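PDB 2RKV: trichothecene 3-O-acetyltransferase from Gibberella zeae, which transfers an acetyl group from acetyl-CoA to the 3-hydroxyl of trichothecene mycotoxins, as a member of the BAHD acyltransferase superfamily. Local coordinates for residues A[232-243]-A[443-451]; A[270-278]-A[315-323]. All blocks are in the same frame, centred on the assembly; numbering follows the deposited sequence.

Contact 1: A[232-243]-A[443-451]; sequences AFFTFSPKAMSE and WTKYAQYVG. Residues 445, 446, 447, 448, 449, 450, 451 of segment 443-451 come from a tag, linker or insertion.
V450 and G451, at the very C-terminus, both face F233 in a classic beta bulge. Residues 445-451 are an insertion into the natural sequence. Of these, 448-451 pair antiparallel with strand 229-236. F233 O accepts two N-H groups, V450 N at 2.9 Å and G451 N at 3.1 Å, the latter in the carbonyl plane on a lone pair. F233 N gives its hydrogen to G451 O, one oxygen of the terminal carboxylate. T235 and Q448 form the hydrogen-bonded pair, and Q448 N points almost straight (174°) at T235 O.

The F234 ring receives two edges. The indole edge of W443 stands over one face, with W443 CZ2 3.7 Å from F234 CG. Y449 also presents its edge to F234, with planes at 67°. W443 CG is anti to the backbone N (chi1 171°), which swings the indole back to the strand. There its own face takes the edge of F236, and A447 CA lies over the face of F236. Farther along, Y446 CE2 meets E243 CB at 3.9 Å, and a water joins Y446 OH to E243 OE1. C-terminal strand 448-449 thus edges the seven-stranded mixed sheet, with an aromatic cluster of F234, F236, W443 and Y449.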
loop_
_atom_site.group_PDB
_atom_site.type_symbol
_atom_site.label_atom_id
_atom_site.label_comp_id
_atom_site.label_asym_id
_atom_site.label_seq_id
_atom_site.Cartn_x
_atom_site.Cartn_y
_atom_site.Cartn_z
ATOM N N ALA A 232 -9.660 -3.009 -11.196
ATOM C CA ALA A 232 -9.691 -1.942 -12.186
ATOM C C ALA A 232 -9.195 -0.629 -11.597
ATOM O O ALA A 232 -9.464 -0.324 -10.425
ATOM C CB ALA A 232 -11.103 -1.752 -12.745
ATOM N N PHE A 233 -8.500 0.158 -12.405
ATOM C CA PHE A 233 -8.191 1.509 -12.063
ATOM C C PHE A 233 -9.319 2.388 -12.565
ATOM O O PHE A 233 -9.859 2.170 -13.613
ATOM C CB PHE A 233 -6.958 2.019 -12.795
ATOM C CG PHE A 233 -5.614 1.499 -12.276
ATOM C CD1 PHE A 233 -4.548 1.425 -13.122
ATOM C CD2 PHE A 233 -5.435 1.089 -10.981
ATOM C CE1 PHE A 233 -3.347 0.963 -12.710
ATOM C CE2 PHE A 233 -4.229 0.652 -10.573
ATOM C CZ PHE A 233 -3.197 0.577 -11.434
ATOM N N PHE A 234 -9.574 3.412 -11.766
ATOM C CA PHE A 234 -10.452 4.528 -12.109
ATOM C C PHE A 234 -9.715 5.833 -11.870
ATOM O O PHE A 234 -9.108 5.975 -10.865
ATOM C CB PHE A 234 -11.698 4.506 -11.209
ATOM C CG PHE A 234 -12.571 3.303 -11.409
ATOM C CD1 PHE A 234 -12.399 2.160 -10.688
ATOM C CD2 PHE A 234 -13.605 3.346 -12.306
ATOM C CE1 PHE A 234 -13.201 1.106 -10.887
ATOM C CE2 PHE A 234 -14.419 2.274 -12.498
ATOM C CZ PHE A 234 -14.211 1.158 -11.833
ATOM N N THR A 235 -9.754 6.777 -12.752
ATOM C CA THR A 235 -9.105 8.064 -12.546
ATOM C C THR A 235 -10.124 9.144 -12.189
ATOM O O THR A 235 -11.236 9.063 -12.577
ATOM C CB THR A 235 -8.313 8.478 -13.799
ATOM O OG1 THR A 235 -9.206 8.607 -14.912
ATOM C CG2 THR A 235 -7.375 7.361 -14.231
ATOM N N PHE A 236 -9.632 10.054 -11.408
ATOM C CA PHE A 236 -10.374 11.209 -10.981
ATOM C C PHE A 236 -9.540 12.437 -11.300
ATOM O O PHE A 236 -8.480 12.599 -10.815
ATOM C CB PHE A 236 -10.682 11.142 -9.463
ATOM C CG PHE A 236 -11.554 9.981 -9.064
ATOM C CD1 PHE A 236 -11.038 8.728 -8.898
ATOM C CD2 PHE A 236 -12.876 10.147 -8.864
ATOM C CE1 PHE A 236 -11.822 7.702 -8.556
ATOM C CE2 PHE A 236 -13.656 9.100 -8.534
ATOM C CZ PHE A 236 -13.125 7.883 -8.385
ATOM N N SER A 237 -10.077 13.288 -12.157
ATOM C CA SER A 237 -9.365 14.484 -12.602
ATOM C C SER A 237 -9.158 15.449 -11.426
ATOM O O SER A 237 -9.858 15.338 -10.416
ATOM C CB SER A 237 -10.140 15.175 -13.734
ATOM O OG SER A 237 -11.335 15.764 -13.253
ATOM N N PRO A 238 -8.188 16.383 -11.539
ATOM C CA PRO A 238 -8.038 17.393 -10.483
ATOM C C PRO A 238 -9.356 18.121 -10.194
ATOM O O PRO A 238 -9.668 18.388 -9.025
ATOM C CB PRO A 238 -7.005 18.359 -11.068
ATOM C CG PRO A 238 -6.192 17.504 -12.005
ATOM C CD PRO A 238 -7.175 16.548 -12.607
ATOM N N LYS A 239 -10.127 18.409 -11.243
ATOM C CA LYS A 239 -11.415 19.094 -11.079
ATOM C C LYS A 239 -12.428 18.199 -10.351
ATOM O O LYS A 239 -13.127 18.661 -9.441
ATOM C CB LYS A 239 -11.961 19.572 -12.432
ATOM C CG LYS A 239 -13.108 20.564 -12.315
ATOM C CD LYS A 239 -13.496 21.150 -13.678
ATOM N N ALA A 240 -12.497 16.925 -10.741
ATOM C CA ALA A 240 -13.365 15.952 -10.058
ATOM C C ALA A 240 -13.023 15.887 -8.572
ATOM O O ALA A 240 -13.907 15.891 -7.719
ATOM C CB ALA A 240 -13.240 14.569 -10.690
ATOM N N MET A 241 -11.727 15.833 -8.270
ATOM C CA MET A 241 -11.275 15.771 -6.882
ATOM C C MET A 241 -11.720 16.993 -6.074
ATOM O O MET A 241 -12.251 16.850 -4.964
ATOM C CB MET A 241 -9.755 15.589 -6.821
ATOM C CG MET A 241 -9.279 14.195 -7.286
ATOM S SD MET A 241 -10.061 12.775 -6.468
ATOM C CE MET A 241 -9.478 12.942 -4.773
ATOM N N SER A 242 -11.518 18.184 -6.635
ATOM C CA SER A 242 -11.886 19.423 -5.940
ATOM C C SER A 242 -13.406 19.549 -5.770
ATOM O O SER A 242 -13.873 20.067 -4.759
ATOM C CB SER A 242 -11.311 20.648 -6.649
ATOM O OG SER A 242 -11.853 20.791 -7.943
ATOM N N GLU A 243 -14.162 19.064 -6.758
ATOM C CA GLU A 243 -15.632 19.072 -6.682
ATOM C C GLU A 243 -16.180 18.100 -5.633
ATOM O O GLU A 243 -17.170 18.397 -4.957
ATOM C CB GLU A 243 -16.255 18.840 -8.062
ATOM C CG GLU A 243 -16.054 20.047 -8.980
ATOM C CD GLU A 243 -16.594 19.848 -10.373
ATOM O OE1 GLU A 243 -17.384 18.910 -10.580
ATOM O OE2 GLU A 243 -16.233 20.651 -11.265
ATOM N N TRP A 443 -21.538 7.678 -9.982
ATOM C CA TRP A 443 -20.125 7.289 -9.966
ATOM C C TRP A 443 -19.373 7.842 -11.176
ATOM O O TRP A 443 -18.353 8.510 -11.025
ATOM C CB TRP A 443 -20.014 5.760 -9.894
ATOM C CG TRP A 443 -18.619 5.193 -10.084
ATOM C CD1 TRP A 443 -18.110 4.632 -11.229
ATOM C CD2 TRP A 443 -17.571 5.116 -9.100
ATOM N NE1 TRP A 443 -16.817 4.211 -11.017
ATOM C CE2 TRP A 443 -16.460 4.494 -9.721
ATOM C CE3 TRP A 443 -17.465 5.510 -7.759
ATOM C CZ2 TRP A 443 -15.251 4.260 -9.044
ATOM C CZ3 TRP A 443 -16.254 5.274 -7.078
ATOM C CH2 TRP A 443 -15.169 4.653 -7.727
ATOM N N THR A 444 -19.886 7.579 -12.377
ATOM C CA THR A 444 -19.206 7.993 -13.611
ATOM C C THR A 444 -19.158 9.508 -13.818
ATOM O O THR A 444 -18.373 10.001 -14.630
ATOM C CB THR A 444 -19.785 7.299 -14.867
ATOM O OG1 THR A 444 -21.159 7.676 -15.038
ATOM C CG2 THR A 444 -19.682 5.782 -14.738
ATOM N N LYS A 445 -19.993 10.245 -13.083
ATOM C CA LYS A 445 -19.915 11.702 -13.070
ATOM C C LYS A 445 -18.497 12.153 -12.677
ATOM O O LYS A 445 -18.003 13.164 -13.172
ATOM C CB LYS A 445 -20.956 12.274 -12.101
ATOM C CG LYS A 445 -20.950 13.792 -11.945
ATOM C CD LYS A 445 -22.033 14.210 -10.955
ATOM C CE LYS A 445 -22.030 15.701 -10.687
ATOM N NZ LYS A 445 -22.986 16.021 -9.577
ATOM N N TYR A 446 -17.850 11.372 -11.812
ATOM C CA TYR A 446 -16.521 11.710 -11.287
ATOM C C TYR A 446 -15.436 10.724 -11.719
ATOM O O TYR A 446 -14.289 11.116 -11.929
ATOM C CB TYR A 446 -16.555 11.755 -9.756
ATOM C CG TYR A 446 -17.407 12.868 -9.182
ATOM C CD1 TYR A 446 -18.750 12.650 -8.866
ATOM C CD2 TYR A 446 -16.867 14.132 -8.945
ATOM C CE1 TYR A 446 -19.532 13.665 -8.331
ATOM C CE2 TYR A 446 -17.642 15.159 -8.410
ATOM C CZ TYR A 446 -18.971 14.915 -8.104
ATOM O OH TYR A 446 -19.751 15.925 -7.577
ATOM N N ALA A 447 -15.805 9.450 -11.825
ATOM C CA ALA A 447 -14.835 8.372 -12.017
ATOM C C ALA A 447 -14.742 7.929 -13.470
ATOM O O ALA A 447 -15.752 7.594 -14.098
ATOM C CB ALA A 447 -15.183 7.201 -11.131
ATOM N N GLN A 448 -13.524 7.947 -14.000
ATOM C CA GLN A 448 -13.264 7.455 -15.386
ATOM C C GLN A 448 -12.676 6.081 -15.302
ATOM O O GLN A 448 -11.591 5.880 -14.763
ATOM C CB GLN A 448 -12.308 8.327 -16.243
ATOM C CG GLN A 448 -11.785 7.631 -17.608
ATOM C CD GLN A 448 -12.854 7.582 -18.690
ATOM O OE1 GLN A 448 -13.502 8.590 -18.985
ATOM N NE2 GLN A 448 -13.046 6.409 -19.279
ATOM N N TYR A 449 -13.398 5.108 -15.854
ATOM C CA TYR A 449 -12.907 3.734 -15.893
ATOM C C TYR A 449 -11.668 3.623 -16.772
ATOM O O TYR A 449 -11.657 4.097 -17.911
ATOM C CB TYR A 449 -13.990 2.789 -16.411
ATOM C CG TYR A 449 -13.508 1.372 -16.624
ATOM C CD1 TYR A 449 -13.380 0.486 -15.551
ATOM C CD2 TYR A 449 -13.182 0.918 -17.904
ATOM C CE1 TYR A 449 -12.927 -0.823 -15.750
ATOM C CE2 TYR A 449 -12.735 -0.376 -18.116
ATOM C CZ TYR A 449 -12.612 -1.241 -17.041
ATOM O OH TYR A 449 -12.168 -2.524 -17.272
ATOM N N VAL A 450 -10.632 2.981 -16.237
ATOM C CA VAL A 450 -9.414 2.708 -16.995
ATOM C C VAL A 450 -9.215 1.209 -17.180
ATOM O O VAL A 450 -8.979 0.755 -18.295
ATOM C CB VAL A 450 -8.156 3.346 -16.339
ATOM C CG1 VAL A 450 -6.907 2.999 -17.129
ATOM C CG2 VAL A 450 -8.305 4.847 -16.272
ATOM N N GLY A 451 -9.324 0.448 -16.093
ATOM C CA GLY A 451 -9.122 -1.005 -16.134
ATOM C C GLY A 451 -7.754 -1.449 -15.633
ATOM O O GLY A 451 -7.127 -0.759 -14.813
ATOM O OXT GLY A 451 -7.245 -2.511 -16.042
HETATM O O HOH W 1 -12.442 12.314 -13.455
HETATM O O HOH W 2 -19.698 18.196 -9.372
#

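Contact 2: A[270-278]-A[315-323]; sequences WKSASRVRL and HNSTIGEIA
This is a helix-helix contact at the edge of the seven-stranded mixed sheet, where strand 310-318 runs into helix 319-324 and meets helix 261-277. The axes of segments 270-277 and 319-323 approach to 8.0 Å and cross at -128°. I322 lies over one face of the W270 indole. Its CD1 is 3.7 Å from the centroid of the six-membered ring and 12° off the normal, a CH-pi contact. In W270 the CG lies opposite the backbone N (chi1 -166°), and the ring reaches past I322 to the strand. There W270 CH2 touches H315 CB at 3.6 Å. W270 NE1 hydrogen-bonds to T287 OG1 on the neighbouring strand 286-294.

S274 faces the short helix. Its OG donates to W270 O, which also accepts S274 N from the opposite face of the carbonyl plane. The OG therefore has a polar partner although I322 CG2 and I319 CD1 pack against it. L278 closes the far end, with CD2 3.7 Å from I319 CG2 and CD1 3.8 Å from A323 CB.

Two polar links join the helices. A water bridges R275 NH2 and A323 O, while R275 NE makes a salt bridge to D440. The K271 chain curls near its end, which turns NZ toward I322 O, and NZ is also held by E325 O and T330 OG1. K271 NZ meets I322 O at 2.8 Å, nearly along the C=O axis.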
loop_
_atom_site.group_PDB
_atom_site.type_symbol
_atom_site.label_atom_id
_atom_site.label_comp_id
_atom_site.label_asym_id
_atom_site.label_seq_id
_atom_site.Cartn_x
_atom_site.Cartn_y
_atom_site.Cartn_z
ATOM N N TRP A 270 -16.964 4.667 -0.576
ATOM C CA TRP A 270 -17.780 3.907 0.377
ATOM C C TRP A 270 -19.258 4.066 0.029
ATOM O O TRP A 270 -20.008 3.082 -0.010
ATOM C CB TRP A 270 -17.516 4.375 1.811
ATOM C CG TRP A 270 -18.043 3.459 2.893
ATOM C CD1 TRP A 270 -18.525 2.178 2.753
ATOM C CD2 TRP A 270 -18.080 3.748 4.295
ATOM N NE1 TRP A 270 -18.871 1.666 3.989
ATOM C CE2 TRP A 270 -18.611 2.610 4.950
ATOM C CE3 TRP A 270 -17.722 4.868 5.065
ATOM C CZ2 TRP A 270 -18.792 2.560 6.344
ATOM C CZ3 TRP A 270 -17.900 4.817 6.445
ATOM C CH2 TRP A 270 -18.435 3.671 7.070
ATOM N N LYS A 271 -19.653 5.301 -0.263
ATOM C CA LYS A 271 -21.042 5.608 -0.620
ATOM C C LYS A 271 -21.449 4.925 -1.930
ATOM O O LYS A 271 -22.522 4.303 -2.010
ATOM C CB LYS A 271 -21.228 7.121 -0.710
ATOM C CG LYS A 271 -22.656 7.569 -1.038
ATOM C CD LYS A 271 -22.775 9.092 -1.023
ATOM C CE LYS A 271 -22.283 9.723 0.294
ATOM N NZ LYS A 271 -22.901 9.182 1.546
ATOM N N SER A 272 -20.584 5.017 -2.944
ATOM C CA SER A 272 -20.852 4.425 -4.262
ATOM C C SER A 272 -20.895 2.893 -4.223
ATOM O O SER A 272 -21.788 2.284 -4.822
ATOM C CB SER A 272 -19.848 4.902 -5.311
ATOM O OG SER A 272 -19.891 6.311 -5.473
ATOM N N ALA A 273 -19.932 2.272 -3.531
ATOM C CA ALA A 273 -19.975 0.821 -3.317
ATOM C C ALA A 273 -21.256 0.418 -2.594
ATOM O O ALA A 273 -21.907 -0.547 -2.984
ATOM C CB ALA A 273 -18.737 0.318 -2.550
ATOM N N SER A 274 -21.619 1.166 -1.554
ATOM C CA SER A 274 -22.800 0.837 -0.759
ATOM C C SER A 274 -24.057 0.962 -1.609
ATOM O O SER A 274 -24.910 0.074 -1.581
ATOM C CB SER A 274 -22.878 1.696 0.504
ATOM O OG SER A 274 -21.762 1.434 1.344
ATOM N N ARG A 275 -24.140 2.043 -2.384
ATOM C CA ARG A 275 -25.250 2.260 -3.320
ATOM C C ARG A 275 -25.445 1.081 -4.288
ATOM O O ARG A 275 -26.548 0.540 -4.376
ATOM C CB ARG A 275 -25.066 3.568 -4.095
ATOM C CG ARG A 275 -26.163 3.841 -5.139
ATOM C CD ARG A 275 -26.063 5.248 -5.737
ATOM N NE ARG A 275 -24.827 5.448 -6.500
ATOM C CZ ARG A 275 -23.758 6.106 -6.050
ATOM N NH1 ARG A 275 -22.679 6.227 -6.820
ATOM N NH2 ARG A 275 -23.758 6.637 -4.830
ATOM N N VAL A 276 -24.391 0.676 -5.004
ATOM C CA VAL A 276 -24.543 -0.440 -5.958
ATOM C C VAL A 276 -24.838 -1.766 -5.250
ATOM O O VAL A 276 -25.540 -2.623 -5.797
ATOM C CB VAL A 276 -23.362 -0.592 -6.969
ATOM C CG1 VAL A 276 -23.110 0.719 -7.715
ATOM C CG2 VAL A 276 -22.106 -1.079 -6.274
ATOM N N ARG A 277 -24.319 -1.923 -4.034
ATOM C CA ARG A 277 -24.541 -3.139 -3.260
ATOM C C ARG A 277 -26.001 -3.299 -2.816
ATOM O O ARG A 277 -26.442 -4.415 -2.550
ATOM C CB ARG A 277 -23.579 -3.228 -2.073
ATOM C CG ARG A 277 -22.183 -3.645 -2.520
ATOM C CD ARG A 277 -21.114 -3.419 -1.476
ATOM N NE ARG A 277 -19.853 -3.994 -1.945
ATOM C CZ ARG A 277 -18.696 -3.939 -1.293
ATOM N NH1 ARG A 277 -18.601 -3.306 -0.126
ATOM N NH2 ARG A 277 -17.626 -4.517 -1.825
ATOM N N LEU A 278 -26.731 -2.185 -2.749
ATOM C CA LEU A 278 -28.166 -2.208 -2.447
ATOM C C LEU A 278 -28.946 -3.053 -3.448
ATOM O O LEU A 278 -30.042 -3.537 -3.141
ATOM C CB LEU A 278 -28.741 -0.791 -2.434
ATOM C CG LEU A 278 -28.469 0.071 -1.202
ATOM C CD1 LEU A 278 -28.829 1.517 -1.508
ATOM C CD2 LEU A 278 -29.237 -0.440 0.019
ATOM N N HIS A 315 -14.789 2.077 10.701
ATOM C CA HIS A 315 -16.006 2.883 10.621
ATOM C C HIS A 315 -17.160 1.956 10.290
ATOM O O HIS A 315 -17.203 1.367 9.214
ATOM C CB HIS A 315 -15.835 3.981 9.568
ATOM C CG HIS A 315 -14.570 4.768 9.735
ATOM N ND1 HIS A 315 -13.354 4.338 9.245
ATOM C CD2 HIS A 315 -14.328 5.933 10.377
ATOM C CE1 HIS A 315 -12.420 5.223 9.560
ATOM N NE2 HIS A 315 -12.982 6.195 10.253
ATOM N N ASN A 316 -18.075 1.807 11.244
ATOM C CA ASN A 316 -19.172 0.855 11.116
ATOM C C ASN A 316 -20.511 1.556 10.965
ATOM O O ASN A 316 -20.829 2.488 11.710
ATOM C CB ASN A 316 -19.181 -0.104 12.305
ATOM C CG ASN A 316 -17.998 -1.048 12.283
ATOM O OD1 ASN A 316 -18.041 -2.085 11.634
ATOM N ND2 ASN A 316 -16.927 -0.676 12.971
ATOM N N SER A 317 -21.280 1.109 9.981
ATOM C CA SER A 317 -22.596 1.678 9.690
ATOM C C SER A 317 -23.419 0.606 8.980
ATOM O O SER A 317 -23.167 -0.592 9.167
ATOM C CB SER A 317 -22.447 2.948 8.836
ATOM O OG SER A 317 -23.686 3.640 8.665
ATOM N N THR A 318 -24.416 1.026 8.201
ATOM C CA THR A 318 -25.159 0.102 7.347
ATOM C C THR A 318 -25.107 0.571 5.904
ATOM O O THR A 318 -24.953 1.764 5.627
ATOM C CB THR A 318 -26.646 -0.065 7.781
ATOM O OG1 THR A 318 -27.331 1.189 7.656
ATOM C CG2 THR A 318 -26.754 -0.589 9.224
ATOM N N ILE A 319 -25.236 -0.378 4.985
ATOM C CA ILE A 319 -25.233 -0.096 3.552
ATOM C C ILE A 319 -26.207 1.035 3.178
ATOM O O ILE A 319 -25.841 1.962 2.470
ATOM C CB ILE A 319 -25.512 -1.401 2.763
ATOM C CG1 ILE A 319 -24.342 -2.379 2.969
ATOM C CG2 ILE A 319 -25.785 -1.127 1.292
ATOM C CD1 ILE A 319 -23.092 -2.040 2.173
ATOM N N GLY A 320 -27.438 0.961 3.681
ATOM C CA GLY A 320 -28.441 1.990 3.387
ATOM C C GLY A 320 -28.087 3.365 3.922
ATOM O O GLY A 320 -28.255 4.370 3.219
ATOM N N GLU A 321 -27.601 3.419 5.164
ATOM C CA GLU A 321 -27.248 4.701 5.785
ATOM C C GLU A 321 -26.095 5.360 5.026
ATOM O O GLU A 321 -26.145 6.549 4.724
ATOM C CB GLU A 321 -26.879 4.519 7.256
ATOM C CG GLU A 321 -26.741 5.833 8.024
ATOM N N ILE A 322 -25.071 4.575 4.708
ATOM C CA ILE A 322 -23.919 5.106 3.968
ATOM C C ILE A 322 -24.307 5.586 2.569
ATOM O O ILE A 322 -23.885 6.656 2.141
ATOM C CB ILE A 322 -22.737 4.092 3.926
ATOM C CG1 ILE A 322 -22.218 3.824 5.338
ATOM C CG2 ILE A 322 -21.605 4.584 3.008
ATOM C CD1 ILE A 322 -21.673 5.065 6.070
ATOM N N ALA A 323 -25.134 4.807 1.872
ATOM C CA ALA A 323 -25.582 5.161 0.529
ATOM C C ALA A 323 -26.398 6.460 0.538
ATOM O O ALA A 323 -26.246 7.313 -0.340
ATOM C CB ALA A 323 -26.416 4.018 -0.062
HETATM O O HOH W 3 -25.854 7.229 -3.002
#

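Overall arrangement
Both contacts belong to the seven-stranded mixed sheet. Contact 1 adds strand 448-449 at one edge, beside strand 229-236. Contact 2 involves strand 310-318 at the other edge and the helix that follows it. Their centres are about 19 Å apart. Helices 238-249 and 261-277 are consecutive in the chain, one in each contact. Contact 2 is nested in the sequence loop that contact 1 closes. The contacts touch where W443 CE3 packs on S272 OG at 3.4 Å. D440, the salt-bridge partner of R275, also accepts a hydrogen bond from W443 N. Helix 261-277 thus packs against residues of both contacts, and its first residues, T261 and D262, line the coenzyme A pocket.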